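Local coordinates for protein beta-glucuronidase (PDB 6XXW) that probably hydrolyses beta-D-glucuronides, releasing glucuronic acid, as a retaining-type family 2 glycoside hydrolase with a TIM-barrel catalytic domain, at residues A[91-96]-A[184-189]; A[99-104]-A[144-149]; A[335-340]-A[355-360]; A[369-374]-A[414-419]. All blocks are in the same frame, centred on the assembly; numbering follows the deposited sequence.

Interaction 1 of 4, residues A[91-96]-A[184-189]; sequences IFLRVG and RPVVIY
Y189 lays one face of its ring over F92 CB, a CH-pi contact with that carbon 3.6 Å from the ring centroid. The tyrosine CG sits between its backbone N and carbonyl carbon (chi1 67°), which tips the ring toward the partner strand. The F92 ring, turned only 20° from the Y189 plane, is slid so far that the rings hardly overlap. R94 CB lies at the edge of the Y189 ring, while Y189 OH and R94 NE share E122 OE1 as partner and R94 NH2 bonds to L22 O. With alanine in place of Y189, F92 CB would probably lose the ring over it and E122 one of its donors. On the sheet face carrying L93 and I188, I188 CG1 meets L93 CD1 at 3.6 Å, and I188 CG2 presses on I91 CG2 at 3.5 Å, tight for two methyls. Beneath runs an antiparallel ladder, F92 N donating almost straight to Y189 O (2.7 Å). At the corner, a water joins G96 O to R184 NH1, whose guanidinium also pairs with E308. In the sandwich of the sugar-binding domain, strand 90-99 lies between 121-124 and 185-191, the latter flanked by 32-43; L93, V95 and V186 pack on strand 134-142.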
loop_
_atom_site.group_PDB
_atom_site.type_symbol
_atom_site.label_atom_id
_atom_site.label_comp_id
_atom_site.label_asym_id
_atom_site.label_seq_id
_atom_site.Cartn_x
_atom_site.Cartn_y
_atom_site.Cartn_z
ATOM N N ILE A 91 30.148 -43.397 0.721
ATOM C CA ILE A 91 29.933 -42.021 0.298
ATOM C C ILE A 91 28.488 -41.909 -0.151
ATOM O O ILE A 91 28.082 -42.572 -1.113
ATOM C CB ILE A 91 30.891 -41.617 -0.825
ATOM C CG1 ILE A 91 32.343 -41.871 -0.398
ATOM C CG2 ILE A 91 30.658 -40.153 -1.223
ATOM C CD1 ILE A 91 33.340 -41.541 -1.495
ATOM N N PHE A 92 27.709 -41.095 0.552
ATOM C CA PHE A 92 26.290 -40.960 0.262
ATOM C C PHE A 92 26.019 -39.580 -0.317
ATOM O O PHE A 92 26.542 -38.573 0.170
ATOM C CB PHE A 92 25.436 -41.173 1.512
ATOM C CG PHE A 92 25.460 -42.589 2.036
ATOM C CD1 PHE A 92 24.590 -43.544 1.530
ATOM C CD2 PHE A 92 26.349 -42.955 3.031
ATOM C CE1 PHE A 92 24.608 -44.850 2.007
ATOM C CE2 PHE A 92 26.382 -44.256 3.517
ATOM C CZ PHE A 92 25.504 -45.205 3.006
ATOM N N LEU A 93 25.200 -39.546 -1.355
ATOM C CA LEU A 93 24.747 -38.304 -1.960
ATOM C C LEU A 93 23.273 -38.158 -1.641
ATOM O O LEU A 93 22.478 -39.009 -2.037
ATOM C CB LEU A 93 24.980 -38.329 -3.466
ATOM C CG LEU A 93 24.363 -37.220 -4.311
ATOM C CD1 LEU A 93 24.905 -35.886 -3.883
ATOM C CD2 LEU A 93 24.721 -37.487 -5.740
ATOM N N ARG A 94 22.917 -37.093 -0.929
ATOM C CA ARG A 94 21.559 -36.883 -0.439
ATOM C C ARG A 94 20.970 -35.620 -1.057
ATOM O O ARG A 94 21.629 -34.573 -1.100
ATOM C CB ARG A 94 21.564 -36.789 1.093
ATOM C CG ARG A 94 20.345 -36.135 1.715
ATOM C CD ARG A 94 19.235 -37.151 1.935
ATOM N NE ARG A 94 19.631 -38.210 2.857
ATOM C CZ ARG A 94 19.269 -38.268 4.137
ATOM N NH1 ARG A 94 18.499 -37.314 4.659
ATOM N NH2 ARG A 94 19.687 -39.279 4.894
ATOM N N VAL A 95 19.736 -35.722 -1.542
ATOM C CA VAL A 95 18.982 -34.573 -2.044
ATOM C C VAL A 95 17.814 -34.368 -1.089
ATOM O O VAL A 95 16.992 -35.273 -0.906
ATOM C CB VAL A 95 18.491 -34.782 -3.486
ATOM C CG1 VAL A 95 17.685 -33.560 -3.960
ATOM C CG2 VAL A 95 19.651 -35.049 -4.418
ATOM N N GLY A 96 17.760 -33.195 -0.458
ATOM C CA GLY A 96 16.749 -32.970 0.557
ATOM C C GLY A 96 15.339 -32.993 -0.003
ATOM O O GLY A 96 14.423 -33.529 0.629
ATOM N N ARG A 184 15.663 -28.276 -1.123
ATOM C CA ARG A 184 16.371 -28.519 0.123
ATOM C C ARG A 184 17.795 -28.949 -0.209
ATOM O O ARG A 184 18.074 -29.357 -1.341
ATOM C CB ARG A 184 15.634 -29.566 0.979
ATOM C CG ARG A 184 14.222 -29.088 1.351
ATOM C CD ARG A 184 13.403 -30.105 2.118
ATOM N NE ARG A 184 11.997 -29.705 2.129
ATOM C CZ ARG A 184 10.984 -30.548 2.309
ATOM N NH1 ARG A 184 11.226 -31.841 2.508
ATOM N NH2 ARG A 184 9.735 -30.102 2.303
ATOM N N PRO A 185 18.714 -28.844 0.754
ATOM C CA PRO A 185 20.143 -28.955 0.428
ATOM C C PRO A 185 20.529 -30.293 -0.189
ATOM O O PRO A 185 19.992 -31.345 0.156
ATOM C CB PRO A 185 20.823 -28.752 1.787
ATOM C CG PRO A 185 19.888 -27.821 2.512
ATOM C CD PRO A 185 18.516 -28.321 2.124
ATOM N N VAL A 186 21.460 -30.220 -1.130
ATOM C CA VAL A 186 22.158 -31.380 -1.664
ATOM C C VAL A 186 23.452 -31.523 -0.882
ATOM O O VAL A 186 24.227 -30.565 -0.780
ATOM C CB VAL A 186 22.456 -31.204 -3.158
ATOM C CG1 VAL A 186 23.174 -32.440 -3.697
ATOM C CG2 VAL A 186 21.163 -30.914 -3.953
ATOM N N VAL A 187 23.694 -32.701 -0.305
ATOM C CA VAL A 187 24.919 -32.891 0.465
ATOM C C VAL A 187 25.511 -34.259 0.154
ATOM O O VAL A 187 24.822 -35.184 -0.280
ATOM C CB VAL A 187 24.697 -32.739 1.994
ATOM C CG1 VAL A 187 23.917 -31.450 2.321
ATOM C CG2 VAL A 187 23.980 -33.951 2.540
ATOM N N ILE A 188 26.815 -34.365 0.378
ATOM C CA ILE A 188 27.537 -35.628 0.310
ATOM C C ILE A 188 28.104 -35.902 1.694
ATOM O O ILE A 188 28.659 -35.004 2.331
ATOM C CB ILE A 188 28.648 -35.591 -0.752
ATOM C CG1 ILE A 188 28.040 -35.323 -2.124
ATOM C CG2 ILE A 188 29.372 -36.927 -0.809
ATOM C CD1 ILE A 188 29.025 -35.425 -3.248
ATOM N N TYR A 189 27.932 -37.121 2.180
ATOM C CA TYR A 189 28.428 -37.432 3.508
ATOM C C TYR A 189 29.042 -38.821 3.498
ATOM O O TYR A 189 28.721 -39.649 2.640
ATOM C CB TYR A 189 27.320 -37.290 4.574
ATOM C CG TYR A 189 26.173 -38.269 4.504
ATOM C CD1 TYR A 189 25.058 -38.021 3.697
ATOM C CD2 TYR A 189 26.173 -39.420 5.281
ATOM C CE1 TYR A 189 23.984 -38.911 3.653
ATOM C CE2 TYR A 189 25.110 -40.320 5.239
ATOM C CZ TYR A 189 24.025 -40.063 4.424
ATOM O OH TYR A 189 22.985 -40.959 4.398
HETATM O O HOH W 1 13.758 -33.342 3.283
#

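Interaction 2 of 4, residues A[99-104]-A[144-149]; sequences AHFSEV and TLTWDV
With its CG anti to the carbonyl carbon (chi1 -53°), F101 sends its ring toward the 144-149 loop, where CE2 arrives 3.0 Å from T144 O. L145 has a similar first torsion (chi1 -60°) and a second one that sends CD1 outward and leaves CD2 as the branch over the H100 imidazole. The two aromatic groups are thus used differently. The F101 ring offers its edge to the T144 carbonyl, an oxygen that this contact buries without any hydrogen-bonding partner in the model; the slightly positive ring hydrogens may offer it weak compensation. The far end of the same ring, CZ, also packs on V149 CB at 3.9 Å, the two side chains approaching from opposite directions. In the H100 ring, by contrast, the face is what counts: L145 CD2 stands 3.8 Å from the centroid, 22° off the normal, and A99 CB covers the opposite face. N178 holds H100 NE2, which is likely to limit rotation of the sandwiched ring. The backbone explains why consecutive side chains both turn to the loop: H100 and F101 together face D142 in a classic beta bulge, and the peptide before H100 is cis. This irregularity lies at the start of strand 101-106 in the sugar-binding domain. Across from it, residues T146 to V149 form a type I beta turn, inside which T146 OG1 donates to D148 OD1 at 2.6 Å. The same turn leans on helix 385-402 of the barrel, V149 touching H390 and W147 O accepting a bond from T387.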
loop_
_atom_site.group_PDB
_atom_site.type_symbol
_atom_site.label_atom_id
_atom_site.label_comp_id
_atom_site.label_asym_id
_atom_site.label_seq_id
_atom_site.Cartn_x
_atom_site.Cartn_y
_atom_site.Cartn_z
ATOM N N ALA A 99 11.088 -31.099 -6.543
ATOM C CA ALA A 99 9.685 -31.236 -6.939
ATOM C C ALA A 99 9.569 -31.328 -8.460
ATOM O O ALA A 99 9.902 -30.365 -9.156
ATOM C CB ALA A 99 8.874 -30.043 -6.417
ATOM N N HIS A 100 9.065 -32.453 -8.989
ATOM C CA HIS A 100 8.448 -33.562 -8.265
ATOM C C HIS A 100 9.067 -34.931 -8.597
ATOM O O HIS A 100 9.048 -35.831 -7.759
ATOM C CB HIS A 100 6.936 -33.619 -8.573
ATOM C CG HIS A 100 6.218 -32.344 -8.255
ATOM N ND1 HIS A 100 5.836 -32.005 -6.976
ATOM C CD2 HIS A 100 5.850 -31.308 -9.046
ATOM C CE1 HIS A 100 5.255 -30.816 -6.991
ATOM N NE2 HIS A 100 5.257 -30.369 -8.236
ATOM N N PHE A 101 9.558 -35.100 -9.825
ATOM C CA PHE A 101 10.308 -36.286 -10.241
ATOM C C PHE A 101 11.767 -35.899 -10.451
ATOM O O PHE A 101 12.055 -34.827 -10.996
ATOM C CB PHE A 101 9.761 -36.879 -11.545
ATOM C CG PHE A 101 8.286 -37.154 -11.532
ATOM C CD1 PHE A 101 7.805 -38.421 -11.245
ATOM C CD2 PHE A 101 7.373 -36.154 -11.845
ATOM C CE1 PHE A 101 6.440 -38.680 -11.250
ATOM C CE2 PHE A 101 6.015 -36.411 -11.851
ATOM C CZ PHE A 101 5.546 -37.668 -11.551
ATOM N N SER A 102 12.694 -36.763 -10.032
ATOM C CA SER A 102 14.106 -36.401 -10.090
ATOM C C SER A 102 14.968 -37.607 -10.451
ATOM O O SER A 102 14.641 -38.749 -10.123
ATOM C CB SER A 102 14.579 -35.808 -8.758
ATOM O OG SER A 102 15.908 -35.299 -8.874
ATOM N N GLU A 103 16.078 -37.329 -11.134
ATOM C CA GLU A 103 17.121 -38.303 -11.442
ATOM C C GLU A 103 18.478 -37.681 -11.133
ATOM O O GLU A 103 18.724 -36.528 -11.495
ATOM C CB GLU A 103 17.064 -38.730 -12.911
ATOM C CG GLU A 103 15.819 -39.551 -13.273
ATOM C CD GLU A 103 15.581 -39.620 -14.780
ATOM O OE1 GLU A 103 14.579 -40.235 -15.193
ATOM O OE2 GLU A 103 16.390 -39.060 -15.554
ATOM N N VAL A 104 19.360 -38.443 -10.482
ATOM C CA VAL A 104 20.657 -37.943 -10.028
ATOM C C VAL A 104 21.769 -38.695 -10.752
ATOM O O VAL A 104 21.821 -39.932 -10.707
ATOM C CB VAL A 104 20.827 -38.082 -8.507
ATOM C CG1 VAL A 104 22.181 -37.528 -8.087
ATOM C CG2 VAL A 104 19.725 -37.360 -7.775
ATOM N N THR A 144 6.270 -31.807 -14.022
ATOM C CA THR A 144 5.028 -32.222 -14.663
ATOM C C THR A 144 4.217 -33.073 -13.693
ATOM O O THR A 144 4.671 -34.137 -13.267
ATOM C CB THR A 144 5.341 -33.018 -15.928
ATOM O OG1 THR A 144 6.227 -32.249 -16.755
ATOM C CG2 THR A 144 4.059 -33.310 -16.703
ATOM N N LEU A 145 3.019 -32.624 -13.351
ATOM C CA LEU A 145 2.176 -33.406 -12.453
ATOM C C LEU A 145 1.395 -34.470 -13.221
ATOM O O LEU A 145 1.121 -34.330 -14.420
ATOM C CB LEU A 145 1.206 -32.491 -11.704
ATOM C CG LEU A 145 1.852 -31.414 -10.829
ATOM C CD1 LEU A 145 0.862 -30.295 -10.517
ATOM C CD2 LEU A 145 2.391 -32.044 -9.560
ATOM N N THR A 146 1.041 -35.548 -12.512
ATOM C CA THR A 146 0.167 -36.594 -13.023
ATOM C C THR A 146 -0.833 -36.971 -11.937
ATOM O O THR A 146 -0.724 -36.538 -10.785
ATOM C CB THR A 146 0.939 -37.851 -13.447
ATOM O OG1 THR A 146 1.388 -38.537 -12.273
ATOM C CG2 THR A 146 2.133 -37.502 -14.329
ATOM N N TRP A 147 -1.803 -37.818 -12.290
ATOM C CA TRP A 147 -2.763 -38.225 -11.274
ATOM C C TRP A 147 -2.229 -39.283 -10.321
ATOM O O TRP A 147 -2.922 -39.610 -9.352
ATOM C CB TRP A 147 -4.068 -38.721 -11.921
ATOM C CG TRP A 147 -4.968 -37.573 -12.238
ATOM C CD1 TRP A 147 -5.197 -37.033 -13.469
ATOM C CD2 TRP A 147 -5.722 -36.790 -11.306
ATOM N NE1 TRP A 147 -6.059 -35.969 -13.364
ATOM C CE2 TRP A 147 -6.394 -35.796 -12.047
ATOM C CE3 TRP A 147 -5.907 -36.842 -9.920
ATOM C CZ2 TRP A 147 -7.235 -34.861 -11.450
ATOM C CZ3 TRP A 147 -6.739 -35.907 -9.324
ATOM C CH2 TRP A 147 -7.393 -34.931 -10.091
ATOM N N ASP A 148 -1.030 -39.831 -10.538
ATOM C CA ASP A 148 -0.497 -40.790 -9.573
ATOM C C ASP A 148 0.740 -40.277 -8.841
ATOM O O ASP A 148 1.471 -41.073 -8.252
ATOM C CB ASP A 148 -0.197 -42.139 -10.222
ATOM C CG ASP A 148 0.558 -42.016 -11.505
ATOM O OD1 ASP A 148 1.308 -41.031 -11.668
ATOM O OD2 ASP A 148 0.391 -42.911 -12.360
ATOM N N VAL A 149 0.985 -38.977 -8.855
ATOM C CA VAL A 149 1.922 -38.366 -7.919
ATOM C C VAL A 149 1.096 -37.497 -6.981
ATOM O O VAL A 149 -0.020 -37.086 -7.308
ATOM C CB VAL A 149 3.025 -37.544 -8.622
ATOM C CG1 VAL A 149 2.493 -36.175 -9.020
ATOM C CG2 VAL A 149 4.277 -37.415 -7.727
#

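Interaction 3 of 4, residues A[335-340]-A[355-360]; sequences NSFRTS and YGIAVI
F337 uses both its backbone N and its O on the 355-360 segment, donating to A358 O at 2.9 Å and accepting from I360 N at 3.0 Å. Two more bonds extend this parallel ladder: A358 N donates to N335 O (2.9 Å), and T339 N to I360 O (2.9 Å). Several of the carbonyls are supplemented by CA-H donors; I360 O, for example, is also approached by R338 CA. The side-chain polar groups look elsewhere. N335 OD1 accepts from S336 OG, nearly in line with its C=O bond, and also from K302 N; H548 is a further partner of the serine hydroxyl. T339 OG1 bonds to the backbone N of E362. The R338 guanidinium forms salt bridges with E362 and E505, a grip that probably fixes its rotation; a Tris molecule, probably from the crystallisation liquor, is bound about 5 Å from the R338 side chain. Apolar contacts fill the other face. F337 CG lies between its backbone N and carbonyl carbon (chi1 64°), and the ring runs alongside V359, whose CG2 sits over one face; I357 CG2 touches CD2 at 3.6 Å. Strands 336-338 and 358-362 are adjacent staves of the TIM barrel, joined by helix 346-355 in a beta-alpha-beta crossover. Strands 297-305 and 408-415 flank the pair, and F337 packs outward on helix 319-332.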
loop_
_atom_site.group_PDB
_atom_site.type_symbol
_atom_site.label_atom_id
_atom_site.label_comp_id
_atom_site.label_asym_id
_atom_site.label_seq_id
_atom_site.Cartn_x
_atom_site.Cartn_y
_atom_site.Cartn_z
ATOM N N ASN A 335 1.466 -22.408 19.948
ATOM C CA ASN A 335 2.153 -23.579 20.462
ATOM C C ASN A 335 2.214 -24.711 19.447
ATOM O O ASN A 335 2.697 -25.797 19.786
ATOM C CB ASN A 335 1.488 -24.048 21.765
ATOM C CG ASN A 335 0.029 -24.451 21.578
ATOM O OD1 ASN A 335 -0.418 -24.739 20.465
ATOM N ND2 ASN A 335 -0.720 -24.490 22.685
ATOM N N SER A 336 1.750 -24.491 18.213
ATOM C CA SER A 336 1.610 -25.594 17.269
ATOM C C SER A 336 1.436 -25.070 15.850
ATOM O O SER A 336 1.003 -23.938 15.641
ATOM C CB SER A 336 0.407 -26.481 17.631
ATOM O OG SER A 336 -0.803 -25.728 17.682
ATOM N N PHE A 337 1.739 -25.928 14.866
ATOM C CA PHE A 337 1.282 -25.680 13.504
ATOM C C PHE A 337 1.120 -27.003 12.772
ATOM O O PHE A 337 1.559 -28.056 13.234
ATOM C CB PHE A 337 2.215 -24.731 12.720
ATOM C CG PHE A 337 3.603 -25.261 12.494
ATOM C CD1 PHE A 337 3.903 -26.035 11.377
ATOM C CD2 PHE A 337 4.625 -24.930 13.371
ATOM C CE1 PHE A 337 5.205 -26.507 11.167
ATOM C CE2 PHE A 337 5.920 -25.397 13.169
ATOM C CZ PHE A 337 6.209 -26.186 12.062
ATOM N N ARG A 338 0.454 -26.935 11.624
ATOM C CA ARG A 338 0.316 -28.065 10.716
ATOM C C ARG A 338 1.200 -27.799 9.507
ATOM O O ARG A 338 1.284 -26.663 9.035
ATOM C CB ARG A 338 -1.156 -28.267 10.290
ATOM C CG ARG A 338 -1.367 -29.349 9.207
ATOM C CD ARG A 338 -2.858 -29.691 9.004
ATOM N NE ARG A 338 -3.657 -28.503 8.695
ATOM C CZ ARG A 338 -4.229 -28.253 7.519
ATOM N NH1 ARG A 338 -4.108 -29.101 6.498
ATOM N NH2 ARG A 338 -4.937 -27.149 7.366
ATOM N N THR A 339 1.885 -28.836 9.018
ATOM C CA THR A 339 2.705 -28.697 7.815
ATOM C C THR A 339 1.839 -28.818 6.560
ATOM O O THR A 339 2.022 -29.690 5.710
ATOM C CB THR A 339 3.844 -29.718 7.790
ATOM O OG1 THR A 339 3.344 -31.027 7.471
ATOM C CG2 THR A 339 4.612 -29.762 9.133
ATOM N N SER A 340 0.870 -27.916 6.447
ATOM C CA SER A 340 0.095 -27.829 5.218
ATOM C C SER A 340 1.022 -27.520 4.044
ATOM O O SER A 340 1.864 -26.620 4.141
ATOM C CB SER A 340 -0.980 -26.751 5.380
ATOM O OG SER A 340 -0.508 -25.674 6.177
ATOM N N TYR A 355 12.244 -25.346 19.947
ATOM C CA TYR A 355 11.367 -24.282 20.405
ATOM C C TYR A 355 10.160 -24.794 21.185
ATOM O O TYR A 355 9.487 -24.000 21.844
ATOM C CB TYR A 355 10.874 -23.464 19.202
ATOM C CG TYR A 355 11.803 -22.354 18.745
ATOM C CD1 TYR A 355 11.622 -21.046 19.193
ATOM C CD2 TYR A 355 12.843 -22.606 17.851
ATOM C CE1 TYR A 355 12.460 -20.020 18.778
ATOM C CE2 TYR A 355 13.688 -21.583 17.419
ATOM C CZ TYR A 355 13.492 -20.290 17.897
ATOM O OH TYR A 355 14.315 -19.257 17.489
ATOM N N GLY A 356 9.854 -26.084 21.115
ATOM C CA GLY A 356 8.679 -26.610 21.794
ATOM C C GLY A 356 7.389 -26.228 21.101
ATOM O O GLY A 356 6.475 -25.667 21.712
ATOM N N ILE A 357 7.314 -26.522 19.808
ATOM C CA ILE A 357 6.129 -26.286 18.999
ATOM C C ILE A 357 5.614 -27.642 18.539
ATOM O O ILE A 357 6.370 -28.437 17.975
ATOM C CB ILE A 357 6.436 -25.376 17.793
ATOM C CG1 ILE A 357 6.956 -24.006 18.261
ATOM C CG2 ILE A 357 5.201 -25.274 16.865
ATOM C CD1 ILE A 357 5.900 -23.110 18.926
ATOM N N ALA A 358 4.342 -27.915 18.805
ATOM C CA ALA A 358 3.748 -29.185 18.421
ATOM C C ALA A 358 3.384 -29.137 16.946
ATOM O O ALA A 358 2.800 -28.158 16.476
ATOM C CB ALA A 358 2.512 -29.477 19.275
ATOM N N VAL A 359 3.722 -30.192 16.214
ATOM C CA VAL A 359 3.570 -30.219 14.766
ATOM C C VAL A 359 2.608 -31.339 14.377
ATOM O O VAL A 359 2.784 -32.491 14.788
ATOM C CB VAL A 359 4.932 -30.402 14.073
ATOM C CG1 VAL A 359 4.747 -30.557 12.585
ATOM C CG2 VAL A 359 5.841 -29.211 14.382
ATOM N N ILE A 360 1.599 -30.999 13.586
ATOM C CA ILE A 360 0.814 -31.984 12.844
ATOM C C ILE A 360 1.460 -32.072 11.471
ATOM O O ILE A 360 1.373 -31.126 10.685
ATOM C CB ILE A 360 -0.664 -31.572 12.728
ATOM C CG1 ILE A 360 -1.290 -31.342 14.108
ATOM C CG2 ILE A 360 -1.453 -32.634 11.960
ATOM C CD1 ILE A 360 -2.629 -30.599 14.075
#

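Interaction 4 of 4, residues A[369-374]-A[414-419]; sequences NLWNRN and ANEAAT
E416 OE1 hydrogen-bonds to a hydroxyl of a bound Tris molecule, and W371 CH2 lies 3.5 Å from the same oxygen. The indole and carboxylate planes stand 81° apart, and the side chains cross at about a right angle. The other carboxylate oxygen, OE2, bonds to N467 ND2, so the group is held at both oxygens. An extended chain beyond CG carries the carboxylate out to this position. N369 reaches the same turn from the other segment. Its CG, anti to the backbone N (chi1 -153°), comes to lie 4.0 Å from the methyl carbon CB of A418. N369 CB is 3.4 Å from E416 O and also lies over one face of the W371 indole, and thus N369 backs the ring that borders the carboxylate. Replacing N369 by a glycine would probably open a gap beside A418 and remove the CB that lies over one face of W371. The chain at E416 takes a left-handed conformation (phi 55°) as it leaves strand 408-415, and A418 is the centre of an inverse gamma turn. N415 ND2 also bonds the Tris, which probably came from the crystallisation liquor. An Asn-Glu pair at the end of this barrel strand is the sequence in which related family 2 enzymes carry their general acid/base, so hydroxyls bound here are consistent with a sugar-binding pocket, with W371 beside E416.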
loop_
_atom_site.group_PDB
_atom_site.type_symbol
_atom_site.label_atom_id
_atom_site.label_comp_id
_atom_site.label_asym_id
_atom_site.label_seq_id
_atom_site.Cartn_x
_atom_site.Cartn_y
_atom_site.Cartn_z
ATOM N N ASN A 369 -9.573 -33.225 -5.286
ATOM C CA ASN A 369 -10.901 -32.636 -5.236
ATOM C C ASN A 369 -11.069 -31.713 -6.428
ATOM O O ASN A 369 -10.230 -30.838 -6.665
ATOM C CB ASN A 369 -11.096 -31.870 -3.921
ATOM C CG ASN A 369 -12.546 -31.797 -3.488
ATOM O OD1 ASN A 369 -12.842 -31.821 -2.291
ATOM N ND2 ASN A 369 -13.448 -31.680 -4.446
ATOM N N LEU A 370 -12.119 -31.935 -7.195
ATOM C CA LEU A 370 -12.524 -31.041 -8.275
ATOM C C LEU A 370 -13.807 -30.402 -7.777
ATOM O O LEU A 370 -14.876 -31.013 -7.847
ATOM C CB LEU A 370 -12.729 -31.792 -9.586
ATOM C CG LEU A 370 -11.580 -32.743 -9.905
ATOM C CD1 LEU A 370 -11.943 -33.658 -11.051
ATOM C CD2 LEU A 370 -10.367 -31.933 -10.237
ATOM N N TRP A 371 -13.683 -29.198 -7.228
ATOM C CA TRP A 371 -14.775 -28.526 -6.532
ATOM C C TRP A 371 -16.064 -28.556 -7.345
ATOM O O TRP A 371 -16.505 -27.525 -7.865
ATOM C CB TRP A 371 -14.357 -27.097 -6.212
ATOM C CG TRP A 371 -12.922 -26.994 -5.784
ATOM C CD1 TRP A 371 -11.879 -26.491 -6.512
ATOM C CD2 TRP A 371 -12.371 -27.404 -4.525
ATOM N NE1 TRP A 371 -10.715 -26.557 -5.779
ATOM C CE2 TRP A 371 -10.992 -27.114 -4.557
ATOM C CE3 TRP A 371 -12.911 -27.986 -3.373
ATOM C CZ2 TRP A 371 -10.145 -27.384 -3.480
ATOM C CZ3 TRP A 371 -12.063 -28.257 -2.301
ATOM C CH2 TRP A 371 -10.700 -27.959 -2.365
ATOM N N ASN A 372 -16.678 -29.741 -7.418
ATOM C CA ASN A 372 -17.726 -30.078 -8.373
ATOM C C ASN A 372 -18.075 -31.556 -8.218
ATOM O O ASN A 372 -17.241 -32.426 -8.495
ATOM C CB ASN A 372 -17.260 -29.782 -9.802
ATOM C CG ASN A 372 -18.386 -29.859 -10.819
ATOM O OD1 ASN A 372 -19.175 -30.802 -10.823
ATOM N ND2 ASN A 372 -18.459 -28.859 -11.691
ATOM N N ARG A 373 -19.300 -31.858 -7.783
ATOM C CA ARG A 373 -19.690 -33.238 -7.520
ATOM C C ARG A 373 -19.997 -34.029 -8.787
ATOM O O ARG A 373 -20.250 -35.236 -8.697
ATOM C CB ARG A 373 -20.897 -33.277 -6.575
ATOM N N ASN A 374 -19.976 -33.396 -9.958
ATOM C CA ASN A 374 -20.144 -34.122 -11.212
ATOM C C ASN A 374 -18.845 -34.722 -11.729
ATOM O O ASN A 374 -18.885 -35.645 -12.550
ATOM C CB ASN A 374 -20.741 -33.201 -12.284
ATOM N N ALA A 414 -4.348 -36.349 4.646
ATOM C CA ALA A 414 -4.812 -35.609 3.473
ATOM C C ALA A 414 -5.415 -34.276 3.903
ATOM O O ALA A 414 -5.731 -34.059 5.076
ATOM C CB ALA A 414 -5.842 -36.407 2.663
ATOM N N ASN A 415 -5.599 -33.392 2.923
ATOM C CA ASN A 415 -6.250 -32.100 3.134
ATOM C C ASN A 415 -7.331 -31.898 2.087
ATOM O O ASN A 415 -7.028 -31.799 0.895
ATOM C CB ASN A 415 -5.251 -30.946 3.058
ATOM C CG ASN A 415 -5.908 -29.593 3.280
ATOM O OD1 ASN A 415 -6.110 -29.172 4.422
ATOM N ND2 ASN A 415 -6.255 -28.904 2.185
ATOM N N GLU A 416 -8.585 -31.811 2.536
ATOM C CA GLU A 416 -9.712 -31.441 1.675
ATOM C C GLU A 416 -9.825 -32.343 0.450
ATOM O O GLU A 416 -10.041 -31.873 -0.670
ATOM C CB GLU A 416 -9.619 -29.970 1.256
ATOM C CG GLU A 416 -9.673 -28.969 2.429
ATOM C CD GLU A 416 -9.810 -27.524 1.964
ATOM O OE1 GLU A 416 -9.421 -27.215 0.814
ATOM O OE2 GLU A 416 -10.317 -26.697 2.751
ATOM N N ALA A 417 -9.677 -33.650 0.658
ATOM C CA ALA A 417 -10.005 -34.600 -0.393
ATOM C C ALA A 417 -11.524 -34.711 -0.562
ATOM O O ALA A 417 -12.309 -34.285 0.289
ATOM C CB ALA A 417 -9.409 -35.975 -0.080
ATOM N N ALA A 418 -11.940 -35.332 -1.669
ATOM C CA ALA A 418 -13.369 -35.531 -1.956
ATOM C C ALA A 418 -13.881 -36.767 -1.208
ATOM O O ALA A 418 -14.246 -37.793 -1.788
ATOM C CB ALA A 418 -13.608 -35.640 -3.455
ATOM N N THR A 419 -13.920 -36.633 0.123
ATOM C CA THR A 419 -14.209 -37.732 1.033
ATOM C C THR A 419 -15.681 -38.130 1.037
ATOM O O THR A 419 -16.038 -39.101 1.711
ATOM C CB THR A 419 -13.785 -37.354 2.457
ATOM O OG1 THR A 419 -14.394 -36.102 2.805
ATOM C CG2 THR A 419 -12.242 -37.241 2.584
#

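How the interactions relate
Two layers of one sandwich meet between interactions 1 and 2, where L93 CD2 lies 3.5 Å from V104 CG1. The loop of interaction 2 then reaches the barrel domain, touching interaction 4 through W147 CH2 and L370 CD2 at 4.2 Å. Within the barrel, interactions 3 and 4 have centres about 25 Å apart yet meet through a probable hydrogen bond, R338 NH1 to N415 OD1 (2.9 Å). That link lies at the Tris-occupied pocket, probably the active site: R338 comes from one barrel strand, while N415 ends another and E416 follows it. Interaction 1 comes within about 8 Å of interaction 3 and about 15 Å of interaction 4 (nearest atoms), touching neither.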